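Local coordinates for immunoglobulin-like protein (Pseudomonas aeruginosa, PDB 3N6Y) that is of unknown function but has an immunoglobulin-like beta-sandwich fold of the E-set type and is probably exported, at residues Glu63-Leu68 and Gln92-Gly97; Gly53-Leu58 and Ala98-Met103; Thr69-Thr74 and His85-Val90; Trp118-Phe123 and Lys132-Arg137. One frame throughout, in Å; residues are numbered along the deposited sequence.

Contact 1. Residues Glu63-Leu68 and Gln92-Gly97; sequences EGDTPL and QKLVPG
Charge pairing holds E63 to K93: the lysine NZ lies 3.1 Å from E63 OE1 in a salt bridge and meets that oxygen nearly along its C-O axis. K93 starts away from the partner loop, but its long chain runs extended until a bend at chi4 (52°) brings the ammonium back; lysine's long, flexible chain lets a residue whose CB points away still deliver its charge to E63. The other carboxylate oxygen, E63 OE2, lies 3.4 Å from P96 CD, with CG next nearest. Backbone bonding is confined to the opposite end, where L68 and Q92 form an antiparallel hydrogen-bonded pair, L68 N to Q92 O at 2.8 Å and Q92 N to L68 O at 2.9 Å. At this pair strand 68-74 of the immunoglobulin-like sandwich begins and strand 84-92 ends; beyond it the chains diverge as loops, with P67 CB resting 3.4 Å from Q92 O. Apolar packing fills the middle. L94 splits its two methyls: CD2 sits 3.6 Å from L68 CG, while CD1 reaches the CB of D65, whose carboxylate turns to the backbone N of Q62. Two waters bridge the parting chains, one between E63 OE1 and L94 O, the other between D65 O and L94 N.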
loop_
_atom_site.group_PDB
_atom_site.type_symbol
_atom_site.label_atom_id
_atom_site.label_comp_id
_atom_site.label_asym_id
_atom_site.label_seq_id
_atom_site.Cartn_x
_atom_site.Cartn_y
_atom_site.Cartn_z
ATOM N N GLU A 63 14.281 -2.497 -15.395
ATOM C CA GLU A 63 14.667 -1.105 -15.141
ATOM C C GLU A 63 13.881 -0.090 -15.946
ATOM O O GLU A 63 13.620 1.013 -15.466
ATOM C CB GLU A 63 16.155 -0.898 -15.416
ATOM C CG GLU A 63 17.080 -1.620 -14.508
ATOM C CD GLU A 63 17.010 -1.148 -13.052
ATOM O OE1 GLU A 63 16.502 -0.039 -12.760
ATOM O OE2 GLU A 63 17.492 -1.900 -12.197
ATOM N N GLY A 64 13.520 -0.430 -17.173
ATOM C CA GLY A 64 12.858 0.544 -18.049
ATOM C C GLY A 64 11.347 0.542 -17.952
ATOM O O GLY A 64 10.657 1.163 -18.769
ATOM N N ASP A 65 10.823 -0.165 -16.957
ATOM C CA ASP A 65 9.386 -0.368 -16.829
ATOM C C ASP A 65 8.724 0.867 -16.233
ATOM O O ASP A 65 9.344 1.665 -15.493
ATOM C CB ASP A 65 9.050 -1.570 -15.941
ATOM C CG ASP A 65 9.388 -2.909 -16.585
ATOM O OD1 ASP A 65 9.689 -2.938 -17.799
ATOM O OD2 ASP A 65 9.320 -3.923 -15.869
ATOM N N THR A 66 7.477 1.051 -16.615
ATOM C CA THR A 66 6.599 2.035 -15.979
ATOM C C THR A 66 6.571 1.737 -14.465
ATOM O O THR A 66 6.361 0.602 -14.051
ATOM C CB THR A 66 5.192 1.951 -16.566
ATOM O OG1 THR A 66 5.238 2.210 -17.984
ATOM C CG2 THR A 66 4.173 2.931 -15.903
ATOM N N PRO A 67 6.814 2.762 -13.646
ATOM C CA PRO A 67 6.766 2.603 -12.203
ATOM C C PRO A 67 5.370 2.288 -11.690
ATOM O O PRO A 67 4.369 2.280 -12.461
ATOM C CB PRO A 67 7.233 3.972 -11.720
ATOM C CG PRO A 67 6.581 4.856 -12.678
ATOM C CD PRO A 67 6.835 4.182 -14.005
ATOM N N LEU A 68 5.311 1.938 -10.410
ATOM C CA LEU A 68 4.037 1.708 -9.784
ATOM C C LEU A 68 3.440 3.029 -9.336
ATOM O O LEU A 68 4.125 3.951 -8.953
ATOM C CB LEU A 68 4.158 0.771 -8.587
ATOM C CG LEU A 68 4.719 -0.618 -8.858
ATOM C CD1 LEU A 68 4.720 -1.415 -7.503
ATOM C CD2 LEU A 68 3.901 -1.308 -9.995
ATOM N N GLN A 92 6.366 4.701 -7.277
ATOM C CA GLN A 92 7.451 3.831 -6.816
ATOM C C GLN A 92 8.147 3.180 -8.008
ATOM O O GLN A 92 7.542 2.352 -8.704
ATOM C CB GLN A 92 6.895 2.732 -5.887
ATOM C CG GLN A 92 7.927 1.674 -5.416
ATOM C CD GLN A 92 7.281 0.491 -4.641
ATOM O OE1 GLN A 92 6.423 0.701 -3.790
ATOM N NE2 GLN A 92 7.704 -0.747 -4.941
ATOM N N LYS A 93 9.417 3.520 -8.234
ATOM C CA LYS A 93 10.193 2.830 -9.291
ATOM C C LYS A 93 10.340 1.341 -8.928
ATOM O O LYS A 93 10.647 0.993 -7.807
ATOM C CB LYS A 93 11.576 3.465 -9.456
ATOM C CG LYS A 93 12.498 2.760 -10.474
ATOM C CD LYS A 93 13.531 3.747 -11.060
ATOM C CE LYS A 93 14.682 3.074 -11.816
ATOM N NZ LYS A 93 14.274 2.088 -12.873
ATOM N N LEU A 94 10.098 0.475 -9.912
ATOM C CA LEU A 94 10.305 -0.939 -9.740
ATOM C C LEU A 94 11.791 -1.274 -9.591
ATOM O O LEU A 94 12.633 -0.776 -10.304
ATOM C CB LEU A 94 9.721 -1.678 -10.950
ATOM C CG LEU A 94 8.180 -1.656 -11.022
ATOM C CD1 LEU A 94 7.778 -2.116 -12.420
ATOM C CD2 LEU A 94 7.547 -2.518 -9.926
ATOM N N VAL A 95 12.100 -2.129 -8.633
ATOM C CA VAL A 95 13.474 -2.585 -8.390
ATOM C C VAL A 95 13.524 -4.062 -8.694
ATOM O O VAL A 95 13.007 -4.854 -7.932
ATOM C CB VAL A 95 13.871 -2.328 -6.924
ATOM C CG1 VAL A 95 15.178 -2.930 -6.597
ATOM C CG2 VAL A 95 13.837 -0.804 -6.636
ATOM N N PRO A 96 14.153 -4.454 -9.819
ATOM C CA PRO A 96 14.065 -5.846 -10.260
ATOM C C PRO A 96 14.451 -6.872 -9.170
ATOM O O PRO A 96 13.817 -7.922 -9.020
ATOM C CB PRO A 96 15.033 -5.889 -11.458
ATOM C CG PRO A 96 15.007 -4.483 -12.009
ATOM C CD PRO A 96 14.857 -3.603 -10.794
ATOM N N GLY A 97 15.434 -6.555 -8.363
ATOM C CA GLY A 97 15.972 -7.558 -7.439
ATOM C C GLY A 97 15.378 -7.512 -6.068
ATOM O O GLY A 97 15.787 -8.274 -5.185
HETATM O O HOH W 1 15.165 0.199 -10.116
HETATM O O HOH W 2 9.824 1.375 -12.719
#

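Contact 2. Residues Gly53-Leu58 and Ala98-Met103; sequences GMRYQL and APTDVM
Antiparallel strand pairing joins R55 to V102 and Y56 to D101 in the sheet of the sandwich where strand 51-59 lies beside strand 101-106. Four backbone hydrogen bonds link M54 with M103 and Y56 with D101, among them D101 N to Y56 O at 2.8 Å. The Y56 ring lies over the backbone of its cross-strand partner D101: chi1 of 37° sets CG between the backbone N and the carbonyl carbon, placing D101 O 3.6 Å above the ring centre. Ring atom CE2 also lies 3.4 Å from D101 CB, and the carboxylate plane is within 8° of the ring plane. D101 OD1 is charge-paired with K61. On the other face, the aliphatic part of R55 runs alongside V102, CG to CG2 3.9 Å, leaving its guanidinium group to E13 and Q36. The selenomethionines M54 and M103 lie side by side, CE of M54 4.0 Å from SE of M103, long apolar chains suited to the buried space between the sheets. Both meet V122 of strand 116-124, while M103 also packs on L70 and Y72 of strand 68-74.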
loop_
_atom_site.group_PDB
_atom_site.type_symbol
_atom_site.label_atom_id
_atom_site.label_comp_id
_atom_site.label_asym_id
_atom_site.label_seq_id
_atom_site.Cartn_x
_atom_site.Cartn_y
_atom_site.Cartn_z
ATOM N N GLY A 53 -1.628 -2.529 5.277
ATOM C CA GLY A 53 -1.558 -2.549 3.835
ATOM C C GLY A 53 -1.321 -3.927 3.279
ATOM O O GLY A 53 -1.834 -4.918 3.824
HETATM N N MSE A 54 -0.575 -3.977 2.190
HETATM C CA MSE A 54 -0.325 -5.144 1.364
HETATM C C MSE A 54 1.187 -5.401 1.167
HETATM O O MSE A 54 1.983 -4.435 1.077
HETATM C CB MSE A 54 -1.027 -4.963 -0.010
HETATM C CG MSE A 54 -2.544 -5.136 0.028
HETATM SE SE MSE A 54 -3.236 -4.918 -1.769
HETATM C CE MSE A 54 -2.770 -3.081 -2.034
ATOM N N ARG A 55 1.557 -6.681 1.020
ATOM C CA ARG A 55 2.891 -7.089 0.629
ATOM C C ARG A 55 2.671 -8.163 -0.433
ATOM O O ARG A 55 1.812 -9.043 -0.298
ATOM C CB ARG A 55 3.722 -7.602 1.798
ATOM C CG ARG A 55 5.142 -7.970 1.392
ATOM C CD ARG A 55 6.050 -8.096 2.594
ATOM N NE ARG A 55 5.554 -9.169 3.468
ATOM C CZ ARG A 55 5.745 -9.211 4.781
ATOM N NH1 ARG A 55 6.425 -8.268 5.410
ATOM N NH2 ARG A 55 5.224 -10.203 5.479
ATOM N N TYR A 56 3.424 -8.084 -1.507
ATOM C CA TYR A 56 3.195 -8.903 -2.694
ATOM C C TYR A 56 4.516 -9.131 -3.439
ATOM O O TYR A 56 5.535 -8.457 -3.182
ATOM C CB TYR A 56 2.137 -8.261 -3.629
ATOM C CG TYR A 56 2.211 -6.753 -3.705
ATOM C CD1 TYR A 56 1.519 -5.965 -2.804
ATOM C CD2 TYR A 56 3.015 -6.112 -4.648
ATOM C CE1 TYR A 56 1.602 -4.604 -2.842
ATOM C CE2 TYR A 56 3.085 -4.758 -4.702
ATOM C CZ TYR A 56 2.392 -3.998 -3.775
ATOM O OH TYR A 56 2.464 -2.632 -3.766
ATOM N N GLN A 57 4.498 -10.084 -4.352
ATOM C CA GLN A 57 5.642 -10.389 -5.214
ATOM C C GLN A 57 5.250 -10.128 -6.664
ATOM O O GLN A 57 4.109 -10.455 -7.082
ATOM C CB GLN A 57 6.076 -11.843 -5.059
ATOM C CG GLN A 57 6.415 -12.252 -3.648
ATOM C CD GLN A 57 6.616 -13.749 -3.543
ATOM O OE1 GLN A 57 7.594 -14.270 -4.046
ATOM N NE2 GLN A 57 5.649 -14.447 -2.945
ATOM N N LEU A 58 6.159 -9.455 -7.380
ATOM C CA LEU A 58 5.995 -9.164 -8.802
ATOM C C LEU A 58 7.078 -9.851 -9.644
ATOM O O LEU A 58 8.282 -9.682 -9.385
ATOM C CB LEU A 58 6.086 -7.660 -9.044
ATOM C CG LEU A 58 5.022 -6.779 -8.379
ATOM C CD1 LEU A 58 5.366 -5.253 -8.539
ATOM C CD2 LEU A 58 3.612 -7.141 -8.929
ATOM N N ALA A 98 14.399 -6.630 -5.848
ATOM C CA ALA A 98 13.625 -6.675 -4.586
ATOM C C ALA A 98 12.629 -7.838 -4.547
ATOM O O ALA A 98 11.707 -7.909 -5.382
ATOM C CB ALA A 98 12.915 -5.312 -4.325
ATOM N N PRO A 99 12.807 -8.781 -3.598
ATOM C CA PRO A 99 11.904 -9.955 -3.617
ATOM C C PRO A 99 10.404 -9.659 -3.362
ATOM O O PRO A 99 9.551 -10.339 -3.882
ATOM C CB PRO A 99 12.489 -10.867 -2.536
ATOM C CG PRO A 99 13.295 -10.014 -1.686
ATOM C CD PRO A 99 13.834 -8.904 -2.543
ATOM N N THR A 100 10.127 -8.638 -2.562
ATOM C CA THR A 100 8.768 -8.238 -2.274
ATOM C C THR A 100 8.620 -6.738 -2.486
ATOM O O THR A 100 9.568 -5.964 -2.395
ATOM C CB THR A 100 8.335 -8.568 -0.837
ATOM O OG1 THR A 100 9.194 -7.907 0.086
ATOM C CG2 THR A 100 8.406 -10.067 -0.578
ATOM N N ASP A 101 7.377 -6.356 -2.737
ATOM C CA ASP A 101 6.961 -4.971 -2.862
ATOM C C ASP A 101 5.836 -4.746 -1.840
ATOM O O ASP A 101 5.144 -5.666 -1.500
ATOM C CB ASP A 101 6.439 -4.728 -4.280
ATOM C CG ASP A 101 7.549 -4.714 -5.322
ATOM O OD1 ASP A 101 7.973 -5.803 -5.756
ATOM O OD2 ASP A 101 8.005 -3.595 -5.661
ATOM N N VAL A 102 5.771 -3.557 -1.281
ATOM C CA VAL A 102 4.869 -3.209 -0.193
ATOM C C VAL A 102 4.132 -1.937 -0.532
ATOM O O VAL A 102 4.676 -1.007 -1.130
ATOM C CB VAL A 102 5.647 -2.987 1.098
ATOM C CG1 VAL A 102 4.751 -2.437 2.239
ATOM C CG2 VAL A 102 6.345 -4.279 1.544
HETATM N N MSE A 103 2.874 -1.922 -0.163
HETATM C CA MSE A 103 2.060 -0.700 -0.154
HETATM C C MSE A 103 1.417 -0.616 1.227
HETATM O O MSE A 103 0.491 -1.364 1.544
HETATM C CB MSE A 103 0.981 -0.690 -1.238
HETATM C CG MSE A 103 0.183 0.578 -1.172
HETATM SE SE MSE A 103 -1.166 0.568 -2.594
HETATM C CE MSE A 103 -1.973 2.281 -2.074
HETATM O O HOH W 3 4.555 -1.382 -3.950
HETATM O O HOH W 4 9.760 -12.942 -3.601
HETATM O O HOH W 5 8.384 -8.491 -5.929
#

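Contact 3. Residues Thr69-Thr74 and His85-Val90; sequences TLLYLT and HDKFEV
L70 pairs with V90 and Y72 with F88 through antiparallel backbone bonds; the axes of 69-74 and 87-90 approach to 4.7 Å, with 168° between their N-to-C directions. The strands are neighbours in the larger sheet of the immunoglobulin-like sandwich. Residues alternate between its faces. On one, the edge of the Y72 ring faces F88 O, which lies in the ring plane, and CD1 comes 4.0 Å from F88 CB; the two aromatic side chains cross at about a right angle. Y72 CE1 also touches V90 CG2, and its hydroxyl bonds to A104 O, so tyrosine combines an apolar flank with a polar end. On the other face, L71 CD1 lies against the aliphatic parts of two charged side chains, E89 and K87, with K87 CD at 3.8 Å. Beyond them, K87 NZ pairs with E89 OE1 from above the carboxylate plane. At the corner by D86, T74 N bonds to D86 O, and chi1 of 86° turns T74 OG1 to give its proton to a lone pair of H85 O at 2.8 Å.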
loop_
_atom_site.group_PDB
_atom_site.type_symbol
_atom_site.label_atom_id
_atom_site.label_comp_id
_atom_site.label_asym_id
_atom_site.label_seq_id
_atom_site.Cartn_x
_atom_site.Cartn_y
_atom_site.Cartn_z
ATOM N N THR A 69 2.119 3.101 -9.388
ATOM C CA THR A 69 1.357 4.170 -8.735
ATOM C C THR A 69 0.601 3.500 -7.567
ATOM O O THR A 69 -0.252 2.601 -7.765
ATOM C CB THR A 69 0.359 4.848 -9.675
ATOM O OG1 THR A 69 1.035 5.434 -10.802
ATOM C CG2 THR A 69 -0.374 5.995 -8.939
ATOM N N LEU A 70 0.916 3.936 -6.350
ATOM C CA LEU A 70 0.203 3.473 -5.153
ATOM C C LEU A 70 -0.860 4.515 -4.848
ATOM O O LEU A 70 -0.531 5.651 -4.445
ATOM C CB LEU A 70 1.112 3.311 -3.927
ATOM C CG LEU A 70 2.111 2.153 -3.804
ATOM C CD1 LEU A 70 2.965 1.969 -5.082
ATOM C CD2 LEU A 70 3.051 2.419 -2.642
ATOM N N LEU A 71 -2.104 4.131 -5.036
ATOM C CA LEU A 71 -3.247 5.040 -4.896
ATOM C C LEU A 71 -3.942 4.689 -3.609
ATOM O O LEU A 71 -4.548 3.645 -3.493
ATOM C CB LEU A 71 -4.224 4.885 -6.052
ATOM C CG LEU A 71 -5.454 5.790 -5.919
ATOM C CD1 LEU A 71 -5.013 7.315 -5.963
ATOM C CD2 LEU A 71 -6.484 5.454 -6.999
ATOM N N TYR A 72 -3.823 5.555 -2.606
ATOM C CA TYR A 72 -4.524 5.372 -1.356
ATOM C C TYR A 72 -5.769 6.236 -1.368
ATOM O O TYR A 72 -5.660 7.449 -1.483
ATOM C CB TYR A 72 -3.671 5.892 -0.194
ATOM C CG TYR A 72 -2.282 5.279 -0.008
ATOM C CD1 TYR A 72 -1.221 5.605 -0.830
ATOM C CD2 TYR A 72 -2.059 4.340 0.996
ATOM C CE1 TYR A 72 0.028 5.038 -0.655
ATOM C CE2 TYR A 72 -0.802 3.785 1.183
ATOM C CZ TYR A 72 0.213 4.121 0.374
ATOM O OH TYR A 72 1.478 3.564 0.592
ATOM N N LEU A 73 -6.935 5.629 -1.297
ATOM C CA LEU A 73 -8.166 6.382 -1.086
ATOM C C LEU A 73 -8.533 6.321 0.407
ATOM O O LEU A 73 -8.620 5.228 1.005
ATOM C CB LEU A 73 -9.280 5.774 -1.932
ATOM C CG LEU A 73 -9.129 5.836 -3.445
ATOM C CD1 LEU A 73 -10.379 5.088 -4.112
ATOM C CD2 LEU A 73 -9.063 7.271 -3.929
ATOM N N THR A 74 -8.815 7.489 0.973
ATOM C CA THR A 74 -8.992 7.656 2.400
ATOM C C THR A 74 -10.375 8.230 2.678
ATOM O O THR A 74 -11.028 8.710 1.747
ATOM C CB THR A 74 -7.926 8.556 3.045
ATOM O OG1 THR A 74 -8.325 9.932 2.947
ATOM C CG2 THR A 74 -6.572 8.402 2.359
ATOM N N HIS A 85 -7.015 15.560 2.348
ATOM C CA HIS A 85 -6.440 14.552 1.474
ATOM C C HIS A 85 -7.382 13.338 1.460
ATOM O O HIS A 85 -7.356 12.471 2.370
ATOM C CB HIS A 85 -5.033 14.192 1.958
ATOM C CG HIS A 85 -4.183 15.375 2.233
ATOM N ND1 HIS A 85 -3.280 15.889 1.321
ATOM C CD2 HIS A 85 -4.128 16.183 3.320
ATOM C CE1 HIS A 85 -2.683 16.944 1.853
ATOM N NE2 HIS A 85 -3.195 17.158 3.053
ATOM N N ASP A 86 -8.181 13.248 0.398
ATOM C CA ASP A 86 -9.067 12.081 0.172
ATOM C C ASP A 86 -8.353 11.003 -0.644
ATOM O O ASP A 86 -8.813 9.841 -0.704
ATOM C CB ASP A 86 -10.333 12.545 -0.561
ATOM C CG ASP A 86 -11.112 13.537 0.272
ATOM O OD1 ASP A 86 -11.723 13.048 1.256
ATOM O OD2 ASP A 86 -11.091 14.752 -0.043
ATOM N N LYS A 87 -7.276 11.376 -1.296
ATOM C CA LYS A 87 -6.372 10.387 -1.880
ATOM C C LYS A 87 -4.964 10.810 -1.667
ATOM O O LYS A 87 -4.659 12.005 -1.577
ATOM C CB LYS A 87 -6.625 10.185 -3.363
ATOM C CG LYS A 87 -6.221 11.347 -4.260
ATOM C CD LYS A 87 -6.308 10.893 -5.704
ATOM C CE LYS A 87 -5.968 11.962 -6.750
ATOM N NZ LYS A 87 -4.499 12.193 -7.036
ATOM N N PHE A 88 -4.088 9.822 -1.570
ATOM C CA PHE A 88 -2.644 10.038 -1.717
ATOM C C PHE A 88 -2.178 9.195 -2.905
ATOM O O PHE A 88 -2.667 8.067 -3.096
ATOM C CB PHE A 88 -1.908 9.550 -0.481
ATOM C CG PHE A 88 -2.245 10.322 0.747
ATOM C CD1 PHE A 88 -1.808 11.627 0.890
ATOM C CD2 PHE A 88 -2.962 9.745 1.781
ATOM C CE1 PHE A 88 -2.117 12.340 2.035
ATOM C CE2 PHE A 88 -3.273 10.474 2.937
ATOM C CZ PHE A 88 -2.834 11.748 3.048
ATOM N N GLU A 89 -1.247 9.730 -3.675
ATOM C CA GLU A 89 -0.599 9.004 -4.784
ATOM C C GLU A 89 0.920 9.012 -4.630
ATOM O O GLU A 89 1.551 10.065 -4.463
ATOM C CB GLU A 89 -1.015 9.620 -6.105
ATOM C CG GLU A 89 -2.280 9.020 -6.626
ATOM C CD GLU A 89 -2.598 9.443 -8.071
ATOM O OE1 GLU A 89 -3.774 9.754 -8.329
ATOM O OE2 GLU A 89 -1.679 9.488 -8.922
ATOM N N VAL A 90 1.501 7.826 -4.656
ATOM C CA VAL A 90 2.933 7.650 -4.436
ATOM C C VAL A 90 3.452 6.920 -5.659
ATOM O O VAL A 90 2.870 5.900 -6.028
ATOM C CB VAL A 90 3.244 6.876 -3.144
ATOM C CG1 VAL A 90 4.725 6.550 -3.056
ATOM C CG2 VAL A 90 2.813 7.679 -1.921
HETATM O O HOH W 6 -12.757 10.627 0.926
#

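Contact 4. Residues Trp118-Phe123 and Lys132-Arg137; sequences WRLMVF and KSFDVR
W118 and V136 make the closest contact between side chains of the two segments, the valine CG2 reaching 3.5 Å from CD1 on the five-membered ring. Four backbone hydrogen bonds join 118-120 to 132-134 in this hairpin, from F134 N to W118 O at 2.7 Å to K132 N to L120 O at 3.0 Å. The tight part is the buried face of W118, L120, F134 and V136. There L120 CD2 meets F134 CE2 at 4.1 Å, the side chains crossing at about a right angle, and the edge of the F134 ring lies near W118 O. F52 meets F134 edge-to-face from strand 51-59. With CG anti to the carbonyl carbon (chi1 -68°), the indole is carried toward V136, and its NE1 bonds to V114 O.

The opposite face is looser and partly exposed. R119 and S133 merely brush, CG to OG 3.9 Å; their polar ends are engaged by E131 and E117. K132, although on the face of L120, leads its end away to a cation-pi contact with Y14. Apolar groups thus suit the sandwich interior, with the buried indole N-H satisfied by V114 O, whereas R119 and S133 on the other face take polar partners and K132 at the margin turns to an aromatic ring.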
loop_
_atom_site.group_PDB
_atom_site.type_symbol
_atom_site.label_atom_id
_atom_site.label_comp_id
_atom_site.label_asym_id
_atom_site.label_seq_id
_atom_site.Cartn_x
_atom_site.Cartn_y
_atom_site.Cartn_z
ATOM N N TRP A 118 -10.571 2.721 3.887
ATOM C CA TRP A 118 -9.364 3.070 3.190
ATOM C C TRP A 118 -9.167 1.964 2.148
ATOM O O TRP A 118 -9.171 0.749 2.469
ATOM C CB TRP A 118 -8.180 3.048 4.140
ATOM C CG TRP A 118 -8.190 4.113 5.178
ATOM C CD1 TRP A 118 -9.096 4.291 6.196
ATOM C CD2 TRP A 118 -7.200 5.097 5.340
ATOM N NE1 TRP A 118 -8.691 5.361 6.970
ATOM C CE2 TRP A 118 -7.538 5.872 6.462
ATOM C CE3 TRP A 118 -6.056 5.405 4.634
ATOM C CZ2 TRP A 118 -6.766 6.952 6.877
ATOM C CZ3 TRP A 118 -5.273 6.496 5.026
ATOM C CH2 TRP A 118 -5.636 7.237 6.154
ATOM N N ARG A 119 -9.087 2.384 0.905
ATOM C CA ARG A 119 -8.921 1.481 -0.212
ATOM C C ARG A 119 -7.531 1.742 -0.785
ATOM O O ARG A 119 -7.246 2.840 -1.253
ATOM C CB ARG A 119 -10.065 1.702 -1.238
ATOM C CG ARG A 119 -9.913 0.922 -2.557
ATOM C CD ARG A 119 -11.087 1.159 -3.519
ATOM N NE ARG A 119 -11.219 0.160 -4.575
ATOM C CZ ARG A 119 -12.132 0.211 -5.554
ATOM N NH1 ARG A 119 -13.001 1.224 -5.637
ATOM N NH2 ARG A 119 -12.208 -0.783 -6.445
ATOM N N LEU A 120 -6.660 0.728 -0.741
ATOM C CA LEU A 120 -5.272 0.802 -1.200
ATOM C C LEU A 120 -5.160 0.013 -2.486
ATOM O O LEU A 120 -5.579 -1.161 -2.550
ATOM C CB LEU A 120 -4.351 0.178 -0.138
ATOM C CG LEU A 120 -3.886 1.146 0.979
ATOM C CD1 LEU A 120 -5.047 1.849 1.687
ATOM C CD2 LEU A 120 -3.071 0.392 1.999
HETATM N N MSE A 121 -4.710 0.670 -3.524
HETATM C CA MSE A 121 -4.689 0.129 -4.879
HETATM C C MSE A 121 -3.325 0.338 -5.471
HETATM O O MSE A 121 -2.824 1.466 -5.494
HETATM C CB MSE A 121 -5.780 0.823 -5.734
HETATM C CG MSE A 121 -7.156 0.738 -5.126
HETATM SE SE MSE A 121 -8.425 1.786 -6.198
HETATM C CE MSE A 121 -8.954 0.336 -7.428
ATOM N N VAL A 122 -2.713 -0.759 -5.935
ATOM C CA VAL A 122 -1.468 -0.715 -6.670
ATOM C C VAL A 122 -1.712 -0.851 -8.172
ATOM O O VAL A 122 -2.228 -1.848 -8.631
ATOM C CB VAL A 122 -0.493 -1.886 -6.296
ATOM C CG1 VAL A 122 0.873 -1.650 -7.000
ATOM C CG2 VAL A 122 -0.333 -2.000 -4.843
ATOM N N PHE A 123 -1.288 0.192 -8.903
ATOM C CA PHE A 123 -1.400 0.217 -10.362
ATOM C C PHE A 123 -0.031 0.246 -11.023
ATOM O O PHE A 123 0.952 0.830 -10.483
ATOM C CB PHE A 123 -2.101 1.503 -10.815
ATOM C CG PHE A 123 -3.552 1.562 -10.474
ATOM C CD1 PHE A 123 -4.030 2.076 -9.258
ATOM C CD2 PHE A 123 -4.466 1.131 -11.384
ATOM C CE1 PHE A 123 -5.400 2.110 -8.980
ATOM C CE2 PHE A 123 -5.853 1.146 -11.090
ATOM C CZ PHE A 123 -6.292 1.659 -9.900
ATOM N N LYS A 132 -6.871 -3.734 -1.790
ATOM C CA LYS A 132 -7.560 -4.142 -0.600
ATOM C C LYS A 132 -8.223 -2.963 0.069
ATOM O O LYS A 132 -7.623 -1.858 0.122
ATOM C CB LYS A 132 -6.603 -4.796 0.410
ATOM C CG LYS A 132 -7.271 -5.889 1.233
ATOM C CD LYS A 132 -7.513 -7.185 0.399
ATOM C CE LYS A 132 -8.260 -8.187 1.153
ATOM N NZ LYS A 132 -8.731 -9.347 0.346
ATOM N N SER A 133 -9.438 -3.254 0.581
ATOM C CA SER A 133 -10.253 -2.280 1.338
ATOM C C SER A 133 -10.142 -2.599 2.817
ATOM O O SER A 133 -10.441 -3.747 3.211
ATOM C CB SER A 133 -11.713 -2.300 0.874
ATOM O OG SER A 133 -11.786 -1.739 -0.427
ATOM N N PHE A 134 -9.731 -1.608 3.617
ATOM C CA PHE A 134 -9.645 -1.734 5.086
ATOM C C PHE A 134 -10.652 -0.843 5.809
ATOM O O PHE A 134 -10.869 0.287 5.383
ATOM C CB PHE A 134 -8.272 -1.378 5.572
ATOM C CG PHE A 134 -7.210 -2.205 4.956
ATOM C CD1 PHE A 134 -6.770 -3.353 5.565
ATOM C CD2 PHE A 134 -6.583 -1.784 3.753
ATOM C CE1 PHE A 134 -5.777 -4.106 4.993
ATOM C CE2 PHE A 134 -5.604 -2.543 3.175
ATOM C CZ PHE A 134 -5.198 -3.695 3.794
ATOM N N ASP A 135 -11.199 -1.369 6.898
ATOM C CA ASP A 135 -12.169 -0.682 7.758
ATOM C C ASP A 135 -11.420 -0.285 9.029
ATOM O O ASP A 135 -11.028 -1.165 9.803
ATOM C CB ASP A 135 -13.330 -1.645 8.086
ATOM C CG ASP A 135 -14.295 -1.082 9.090
ATOM O OD1 ASP A 135 -14.708 0.080 8.925
ATOM O OD2 ASP A 135 -14.640 -1.808 10.063
ATOM N N VAL A 136 -11.238 1.023 9.211
ATOM C CA VAL A 136 -10.490 1.585 10.318
ATOM C C VAL A 136 -11.535 2.033 11.338
ATOM O O VAL A 136 -12.413 2.840 11.044
ATOM C CB VAL A 136 -9.604 2.743 9.865
ATOM C CG1 VAL A 136 -9.017 3.532 11.060
ATOM C CG2 VAL A 136 -8.515 2.215 8.915
ATOM N N ARG A 137 -11.471 1.465 12.528
ATOM C CA ARG A 137 -12.390 1.887 13.576
ATOM C C ARG A 137 -11.816 1.679 14.948
ATOM O O ARG A 137 -10.773 1.043 15.117
ATOM C CB ARG A 137 -13.740 1.191 13.448
ATOM C CG ARG A 137 -13.774 -0.262 13.838
ATOM C CD ARG A 137 -15.133 -0.844 13.430
ATOM N NE ARG A 137 -15.422 -2.128 14.060
ATOM C CZ ARG A 137 -16.314 -2.996 13.597
ATOM N NH1 ARG A 137 -17.008 -2.708 12.505
ATOM N NH2 ARG A 137 -16.521 -4.147 14.226
ATOM O OXT ARG A 137 -12.422 2.180 15.893
#

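Overall arrangement
From the N terminus, strand 51-59 enters contact 2 first, which closes a long loop with residues 98-103. Inside that loop lies contact 1, where 63-68 meets 92-97, and inside contact 1 in turn lies contact 3, joining 69-74 to 85-90; the three nest without crossing. Contact 4 follows in series as the hairpin of strands 116-124 and 127-136. Contact 2 belongs to one sheet, contacts 3 and 4 to the other, where strands 68-74 and 116-124 are neighbours; contact 1 continues the pairing of contact 3 at its end. M54 of contact 2 and Y72 of contact 3 both pack on L120 of contact 4, while L68 and L94 of contact 1 meet L58 where the ends of the two sheets come together.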